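Local coordinates for protein probable fimbrial chaperone YadV (Escherichia coli K-12, PDB 5GHU) that probably serves as a periplasmic chaperone for pilin subunits during the assembly of fimbriae on the bacterial surface, at residues A[135-140]-A[154-159]; A[161-166]-A[177-182]. All blocks are in the same frame, centred on the assembly; numbering follows the deposited sequence.

Interaction 1 of 2, residues A[135-140]-A[154-159]; sequences PLALKW and TNPTPY
T154 and K139 pair across the open end of the antiparallel beta hairpin formed by strands 139-143 and 150-155, in the C-terminal immunoglobulin-like domain of this PapD-family chaperone. They form a hydrogen-bonded pair: K139 N donates to T154 O over 2.9 Å, and T154 N donates in turn to K139 O, both bonds lying in the carbonyl planes. The two CB atoms point to the same face of the sheet, where T154 OG1 is engaged by D187 of the adjoining strand 186-191; beyond CB, the lysine chain bends at chi2 (-60°) and leads away from its neighbour.

L138 illustrates how a hairpin is closed by more than its ladder. Its CA lies 3.4 Å from T154 O in a CA-H...O contact, so that carbonyl meets both the amide hydrogen of K139 and this carbon. Its branch CD2 reaches N155 CB at 3.5 Å, the two side chains crossing obliquely.

A137, on the short helical turn before the strand, packs against the chain as it leaves the hairpin: its CB lies 3.6 Å from T157 CG2, while P156 CD approaches A137 O. The departing chain is braced by an Asx turn at N155 OD1, which T157 OG1 approaches in the carbonyl plane, along a lone pair, at 2.8 Å, whereas T157 N comes from 42° above that plane.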
ATOM      1  N   PRO A 135       8.867  -2.120 -10.049  1.00 18.62           N
ATOM      2  CA  PRO A 135       9.922  -1.353  -9.341  1.00 17.11           C
ATOM      3  C   PRO A 135      11.167  -1.223 -10.198  1.00 18.26           C
ATOM      4  O   PRO A 135      11.849  -0.168 -10.138  1.00 17.50           O
ATOM      5  CB  PRO A 135      10.194  -2.189  -8.078  1.00 17.74           C
ATOM      6  CG  PRO A 135       8.826  -2.847  -7.797  1.00 17.82           C
ATOM      7  CD  PRO A 135       8.307  -3.209  -9.215  1.00 17.00           C
ATOM      8  N   LEU A 136      11.550  -2.272 -10.954  1.00 18.21           N
ATOM      9  CA  LEU A 136      12.714  -2.207 -11.843  1.00 17.97           C
ATOM     10  C   LEU A 136      12.543  -1.160 -12.933  1.00 19.40           C
ATOM     11  O   LEU A 136      13.507  -0.631 -13.468  1.00 21.75           O
ATOM     12  CB  LEU A 136      12.966  -3.608 -12.484  1.00 19.78           C
ATOM     13  CG  LEU A 136      13.907  -3.675 -13.701  1.00 29.34           C
ATOM     14  CD1 LEU A 136      15.360  -3.199 -13.351  1.00 35.06           C
ATOM     15  CD2 LEU A 136      13.964  -5.118 -14.316  1.00 31.21           C
ATOM     16  N   ALA A 137      11.273  -0.923 -13.340  1.00 15.88           N
ATOM     17  CA  ALA A 137      10.999   0.039 -14.396  1.00 16.74           C
ATOM     18  C   ALA A 137      11.056   1.486 -13.973  1.00 18.56           C
ATOM     19  O   ALA A 137      11.143   2.365 -14.834  1.00 18.99           O
ATOM     20  CB  ALA A 137       9.622  -0.240 -14.998  1.00 18.72           C
ATOM     21  N   LEU A 138      11.032   1.729 -12.675  1.00 17.57           N
ATOM     22  CA  LEU A 138      11.139   3.138 -12.185  1.00 17.15           C
ATOM     23  C   LEU A 138      12.425   3.784 -12.639  1.00 18.57           C
ATOM     24  O   LEU A 138      13.516   3.141 -12.668  1.00 19.58           O
ATOM     25  CB  LEU A 138      11.059   3.214 -10.653  1.00 16.85           C
ATOM     26  CG  LEU A 138       9.782   2.592 -10.043  1.00 17.18           C
ATOM     27  CD1 LEU A 138       9.846   2.688  -8.476  1.00 19.31           C
ATOM     28  CD2 LEU A 138       8.513   3.344 -10.580  1.00 17.50           C
ATOM     29  N   LYS A 139      12.309   5.071 -12.999  1.00 17.34           N
ATOM     30  CA  LYS A 139      13.505   5.855 -13.317  1.00 18.68           C
ATOM     31  C   LYS A 139      13.759   6.864 -12.218  1.00 19.82           C
ATOM     32  O   LYS A 139      12.851   7.566 -11.762  1.00 20.82           O
ATOM     33  CB  LYS A 139      13.331   6.583 -14.663  1.00 19.95           C
ATOM     34  CG  LYS A 139      12.998   5.619 -15.802  1.00 23.83           C
ATOM     35  CD  LYS A 139      14.129   4.641 -15.929  1.00 36.32           C
ATOM     36  CE  LYS A 139      14.003   3.773 -17.170  1.00 59.72           C
ATOM     37  NZ  LYS A 139      14.781   2.490 -17.021  1.00 66.98           N
ATOM     38  N   TRP A 140      15.022   6.954 -11.828  1.00 17.79           N
ATOM     39  CA  TRP A 140      15.418   7.815 -10.723  1.00 18.94           C
ATOM     40  C   TRP A 140      16.329   8.936 -11.142  1.00 19.52           C
ATOM     41  O   TRP A 140      17.241   8.757 -11.961  1.00 20.73           O
ATOM     42  CB  TRP A 140      16.189   6.965  -9.682  1.00 18.57           C
ATOM     43  CG  TRP A 140      15.404   5.792  -9.140  1.00 16.99           C
ATOM     44  CD1 TRP A 140      15.139   4.575  -9.782  1.00 16.92           C
ATOM     45  CD2 TRP A 140      14.774   5.706  -7.856  1.00 19.33           C
ATOM     46  NE1 TRP A 140      14.398   3.788  -8.952  1.00 19.26           N
ATOM     47  CE2 TRP A 140      14.162   4.429  -7.771  1.00 17.42           C
ATOM     48  CE3 TRP A 140      14.716   6.584  -6.739  1.00 19.63           C
ATOM     49  CZ2 TRP A 140      13.435   4.029  -6.676  1.00 16.35           C
ATOM     50  CZ3 TRP A 140      13.992   6.168  -5.608  1.00 19.77           C
ATOM     51  CH2 TRP A 140      13.382   4.897  -5.570  1.00 18.83           C
ATOM     52  N   THR A 154      10.135   8.392 -11.507  1.00 17.52           N
ATOM     53  CA  THR A 154       9.094   8.335 -12.558  1.00 15.68           C
ATOM     54  C   THR A 154       8.684   6.894 -12.741  1.00 18.03           C
ATOM     55  O   THR A 154       9.542   6.039 -12.940  1.00 18.40           O
ATOM     56  CB  THR A 154       9.646   8.891 -13.838  1.00 18.25           C
ATOM     57  OG1 THR A 154       9.835  10.311 -13.678  1.00 20.28           O
ATOM     58  CG2 THR A 154       8.677   8.711 -15.004  1.00 18.57           C
ATOM     59  N   ASN A 155       7.375   6.660 -12.703  1.00 15.97           N
ATOM     60  CA  ASN A 155       6.792   5.310 -12.889  1.00 16.03           C
ATOM     61  C   ASN A 155       6.116   5.237 -14.241  1.00 16.46           C
ATOM     62  O   ASN A 155       5.063   5.851 -14.400  1.00 17.11           O
ATOM     63  CB  ASN A 155       5.778   5.081 -11.785  1.00 18.18           C
ATOM     64  CG  ASN A 155       5.129   3.689 -11.858  1.00 16.02           C
ATOM     65  OD1 ASN A 155       5.395   2.897 -12.738  1.00 17.12           O
ATOM     66  ND2 ASN A 155       4.318   3.418 -10.850  1.00 17.38           N
ATOM     67  N   PRO A 156       6.710   4.547 -15.181  1.00 16.01           N
ATOM     68  CA  PRO A 156       6.153   4.454 -16.550  1.00 17.40           C
ATOM     69  C   PRO A 156       5.139   3.318 -16.716  1.00 18.02           C
ATOM     70  O   PRO A 156       4.705   3.077 -17.869  1.00 20.54           O
ATOM     71  CB  PRO A 156       7.392   4.174 -17.411  1.00 20.17           C
ATOM     72  CG  PRO A 156       8.239   3.283 -16.488  1.00 19.33           C
ATOM     73  CD  PRO A 156       8.024   3.829 -15.054  1.00 17.56           C
ATOM     74  N   THR A 157       4.777   2.687 -15.614  1.00 17.14           N
ATOM     75  CA  THR A 157       3.956   1.443 -15.694  1.00 15.84           C
ATOM     76  C   THR A 157       2.505   1.725 -15.248  1.00 17.02           C
ATOM     77  O   THR A 157       2.213   2.730 -14.536  1.00 17.03           O
ATOM     78  CB  THR A 157       4.491   0.290 -14.803  1.00 16.10           C
ATOM     79  OG1 THR A 157       4.113   0.507 -13.442  1.00 16.95           O
ATOM     80  CG2 THR A 157       6.005   0.175 -14.890  1.00 17.16           C
ATOM     81  N   PRO A 158       1.615   0.769 -15.503  1.00 17.65           N
ATOM     82  CA  PRO A 158       0.234   0.879 -14.961  1.00 16.63           C
ATOM     83  C   PRO A 158       0.021   0.380 -13.556  1.00 19.26           C
ATOM     84  O   PRO A 158      -1.116   0.300 -13.111  1.00 17.50           O
ATOM     85  CB  PRO A 158      -0.594   0.010 -15.938  1.00 16.91           C
ATOM     86  CG  PRO A 158       0.449  -1.048 -16.419  1.00 20.50           C
ATOM     87  CD  PRO A 158       1.767  -0.272 -16.547  1.00 18.16           C
ATOM     88  N   TYR A 159       1.112   0.104 -12.832  1.00 17.21           N
ATOM     89  CA  TYR A 159       1.052  -0.426 -11.479  1.00 17.11           C
ATOM     90  C   TYR A 159       1.589   0.547 -10.443  1.00 17.21           C
ATOM     91  O   TYR A 159       2.552   1.285 -10.715  1.00 17.58           O
ATOM     92  CB  TYR A 159       1.898  -1.719 -11.361  1.00 16.48           C
ATOM     93  CG  TYR A 159       1.493  -2.786 -12.343  1.00 16.35           C
ATOM     94  CD1 TYR A 159       0.321  -3.507 -12.108  1.00 19.22           C
ATOM     95  CD2 TYR A 159       2.274  -3.068 -13.472  1.00 17.11           C
ATOM     96  CE1 TYR A 159      -0.068  -4.533 -13.004  1.00 23.58           C
ATOM     97  CE2 TYR A 159       1.905  -4.132 -14.369  1.00 18.27           C
ATOM     98  CZ  TYR A 159       0.732  -4.831 -14.096  1.00 24.05           C
ATOM     99  OH  TYR A 159       0.263  -5.845 -14.942  1.00 22.92           O
TER

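Interaction 2 of 2, residues A[161-166]-A[177-182]; sequences VSFSSG and IDVKMI
F163 and V179 pack at the middle of a contact that brings the start of strand 163-170 alongside the irregular segment after strand 173-176, within the C-terminal immunoglobulin-like domain. The case shows how two segments of one chain can stay together without a continuous ladder: backbone bonds fasten the ends and side chains fill the middle. At one end V161 and I182 form a single antiparallel bridge, V161 N to I182 O at 3.0 Å with a return bond from I182 N to V161 O. V161 CB also touches I182 CG2.

The tight part runs from F163 to G166. F163 CB sits 3.7 Å from V179 CB, the side chains crossing at a slant, and the ring turns its edge to K180 O, which lies near the ring plane 3.3 Å from CD1. V161 CG1 covers one ring face, offset toward the rim, and F206 meets the ring edge-to-face. Were F163 cut back to an alanine, V161 CG1 would probably lose the ring it covers and K180 O its edge contact, and V179 would be left with only the CB of this residue to pack on. With CG1 of V179 anti to the carbonyl carbon (chi1 -69°), that methyl comes 3.8 Å from the buried G166 N.

The loose side is the outer one, where S164 and K180 are exposed. S164 and S165, which share Y207 in a classic beta bulge, point their CB atoms away from 177-182, and K180 points its own away from 161-166. At the far end a water links the segments, accepting from G166 N and donating to I177 O. The same two residues also bond directly, I177 N to G166 O at 2.9 Å, the nitrogen 42° out of the carbonyl plane.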
ATOM      1  N   VAL A 161       3.858   1.290  -7.310  1.00 16.88           N
ATOM      2  CA  VAL A 161       5.019   0.714  -6.608  1.00 17.06           C
ATOM      3  C   VAL A 161       5.038   1.227  -5.186  1.00 16.60           C
ATOM      4  O   VAL A 161       4.910   2.431  -4.932  1.00 17.98           O
ATOM      5  CB  VAL A 161       6.368   1.034  -7.292  1.00 15.40           C
ATOM      6  CG1 VAL A 161       7.554   0.483  -6.440  1.00 17.84           C
ATOM      7  CG2 VAL A 161       6.424   0.390  -8.700  1.00 17.66           C
ATOM      8  N   SER A 162       5.178   0.270  -4.236  1.00 16.90           N
ATOM      9  CA  SER A 162       5.187   0.568  -2.788  1.00 17.08           C
ATOM     10  C   SER A 162       6.525   0.099  -2.234  1.00 18.22           C
ATOM     11  O   SER A 162       7.057  -0.902  -2.720  1.00 20.27           O
ATOM     12  CB  SER A 162       4.082  -0.216  -2.070  1.00 21.27           C
ATOM     13  OG  SER A 162       2.762   0.181  -2.532  1.00 26.45           O
ATOM     14  N   PHE A 163       7.030   0.791  -1.219  1.00 18.72           N
ATOM     15  CA  PHE A 163       8.345   0.413  -0.658  1.00 18.31           C
ATOM     16  C   PHE A 163       8.299   0.162   0.835  1.00 17.93           C
ATOM     17  O   PHE A 163       7.556   0.827   1.582  1.00 22.18           O
ATOM     18  CB  PHE A 163       9.372   1.559  -0.858  1.00 19.83           C
ATOM     19  CG  PHE A 163       9.548   2.008  -2.299  1.00 17.92           C
ATOM     20  CD1 PHE A 163       8.742   3.004  -2.813  1.00 18.93           C
ATOM     21  CD2 PHE A 163      10.480   1.404  -3.112  1.00 18.96           C
ATOM     22  CE1 PHE A 163       8.887   3.432  -4.171  1.00 18.46           C
ATOM     23  CE2 PHE A 163      10.704   1.835  -4.436  1.00 18.22           C
ATOM     24  CZ  PHE A 163       9.893   2.873  -4.970  1.00 18.25           C
ATOM     25  N   SER A 164       9.185  -0.717   1.296  1.00 18.40           N
ATOM     26  CA  SER A 164       9.378  -0.807   2.744  1.00 18.10           C
ATOM     27  C   SER A 164      10.536   0.081   3.171  1.00 22.36           C
ATOM     28  O   SER A 164      10.494   0.626   4.261  1.00 24.05           O
ATOM     29  CB  SER A 164       9.603  -2.258   3.135  1.00 18.20           C
ATOM     30  OG  SER A 164      10.759  -2.790   2.484  1.00 21.58           O
ATOM     31  N   SER A 165      11.549   0.252   2.321  1.00 20.00           N
ATOM     32  CA  SER A 165      12.714   1.109   2.675  1.00 17.86           C
ATOM     33  C   SER A 165      13.568   1.339   1.438  1.00 18.92           C
ATOM     34  O   SER A 165      13.397   0.640   0.414  1.00 19.88           O
ATOM     35  CB  SER A 165      13.603   0.469   3.755  1.00 19.74           C
ATOM     36  OG  SER A 165      14.222  -0.719   3.289  1.00 22.56           O
ATOM     37  N   GLY A 166      14.474   2.317   1.528  1.00 20.21           N
ATOM     38  CA  GLY A 166      15.377   2.567   0.433  1.00 18.87           C
ATOM     39  C   GLY A 166      16.422   3.531   0.925  1.00 19.05           C
ATOM     40  O   GLY A 166      16.251   4.190   1.953  1.00 20.40           O
ATOM     41  N   ILE A 177      16.259   7.079   2.229  1.00 20.97           N
ATOM     42  CA  ILE A 177      15.253   7.800   1.462  1.00 19.66           C
ATOM     43  C   ILE A 177      13.904   7.726   2.187  1.00 22.57           C
ATOM     44  O   ILE A 177      13.515   6.656   2.623  1.00 24.52           O
ATOM     45  CB  ILE A 177      15.127   7.169   0.087  1.00 20.15           C
ATOM     46  CG1 ILE A 177      16.469   7.325  -0.659  1.00 19.47           C
ATOM     47  CG2 ILE A 177      13.946   7.845  -0.692  1.00 19.45           C
ATOM     48  CD1 ILE A 177      16.606   6.467  -1.917  1.00 20.82           C
ATOM     49  N   ASP A 178      13.185   8.845   2.283  1.00 23.74           N
ATOM     50  CA  ASP A 178      11.799   8.838   2.760  1.00 23.17           C
ATOM     51  C   ASP A 178      10.919   8.294   1.642  1.00 23.04           C
ATOM     52  O   ASP A 178      10.270   9.062   0.901  1.00 23.66           O
ATOM     53  CB  ASP A 178      11.325  10.250   3.157  1.00 25.29           C
ATOM     54  CG  ASP A 178      11.991  10.769   4.415  0.49 29.88           C
ATOM     55  OD1 ASP A 178      12.625   9.997   5.170  0.73 32.00           O
ATOM     56  OD2 ASP A 178      11.837  11.988   4.662  0.62 35.45           O
ATOM     57  N   VAL A 179      10.952   6.982   1.473  1.00 19.82           N
ATOM     58  CA  VAL A 179      10.224   6.362   0.357  1.00 18.71           C
ATOM     59  C   VAL A 179       8.728   6.622   0.445  1.00 23.45           C
ATOM     60  O   VAL A 179       8.155   6.681   1.538  1.00 23.97           O
ATOM     61  CB  VAL A 179      10.489   4.853   0.282  1.00 21.53           C
ATOM     62  CG1 VAL A 179      11.966   4.599  -0.153  1.00 24.15           C
ATOM     63  CG2 VAL A 179      10.163   4.164   1.618  1.00 27.62           C
ATOM     64  N   LYS A 180       8.110   6.751  -0.732  1.00 20.62           N
ATOM     65  CA  LYS A 180       6.664   6.994  -0.850  1.00 19.89           C
ATOM     66  C   LYS A 180       6.166   6.063  -1.911  1.00 18.88           C
ATOM     67  O   LYS A 180       6.875   5.769  -2.859  1.00 20.57           O
ATOM     68  CB  LYS A 180       6.355   8.426  -1.326  1.00 23.90           C
ATOM     69  CG  LYS A 180       6.739   9.554  -0.362  1.00 34.47           C
ATOM     70  CD  LYS A 180       6.410  10.836  -1.132  1.00 46.31           C
ATOM     71  CE  LYS A 180       6.890  12.129  -0.484  1.00 56.13           C
ATOM     72  NZ  LYS A 180       6.640  13.223  -1.469  1.00 57.09           N
ATOM     73  N   MET A 181       4.887   5.685  -1.779  1.00 19.75           N
ATOM     74  CA  MET A 181       4.242   4.974  -2.875  1.00 17.03           C
ATOM     75  C   MET A 181       4.177   5.849  -4.126  1.00 18.81           C
ATOM     76  O   MET A 181       3.899   7.061  -4.029  1.00 21.23           O
ATOM     77  CB  MET A 181       2.835   4.523  -2.423  1.00 19.17           C
ATOM     78  CG  MET A 181       2.158   3.766  -3.540  1.00 23.01           C
ATOM     79  SD  MET A 181       0.622   2.912  -2.947  1.00 22.18           S
ATOM     80  CE  MET A 181      -0.388   4.289  -2.497  1.00 23.38           C
ATOM     81  N   ILE A 182       4.396   5.243  -5.288  1.00 16.01           N
ATOM     82  CA  ILE A 182       4.323   6.001  -6.543  1.00 14.61           C
ATOM     83  C   ILE A 182       3.245   5.394  -7.460  1.00 15.50           C
ATOM     84  O   ILE A 182       3.219   4.195  -7.711  1.00 17.63           O
ATOM     85  CB  ILE A 182       5.704   6.116  -7.234  1.00 16.84           C
ATOM     86  CG1 ILE A 182       5.581   6.956  -8.523  1.00 17.95           C
ATOM     87  CG2 ILE A 182       6.392   4.776  -7.466  1.00 20.88           C
ATOM     88  CD1 ILE A 182       6.961   7.336  -9.098  1.00 22.86           C
TER
HETATM   89  O   HOH W   1      13.815   4.107   3.825  1.00 22.83           O

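How the interactions relate
Interactions 1 and 2 follow one another along the chain, interaction 1 closing before interaction 2 opens, and their centres lie 12 Å apart in the same domain. L138 is the main joint: its CD1 lies 3.5 Å from F163 CZ and 3.8 Å from V161 CG1, so a leucine that rests one methyl on N155 in interaction 1 packs into interaction 2 with the other. P135 N approaches V161 CG2 at 3.8 Å. Beside these contacts N155 ND2 comes within 3.4 Å of I182 O. F206 of strand 203-209 lies edge-to-face with F163 and meets the ring of W140, a neighbour of K139 that itself takes no part in interaction 1, so segments 135-140 and 161-166 border a common core.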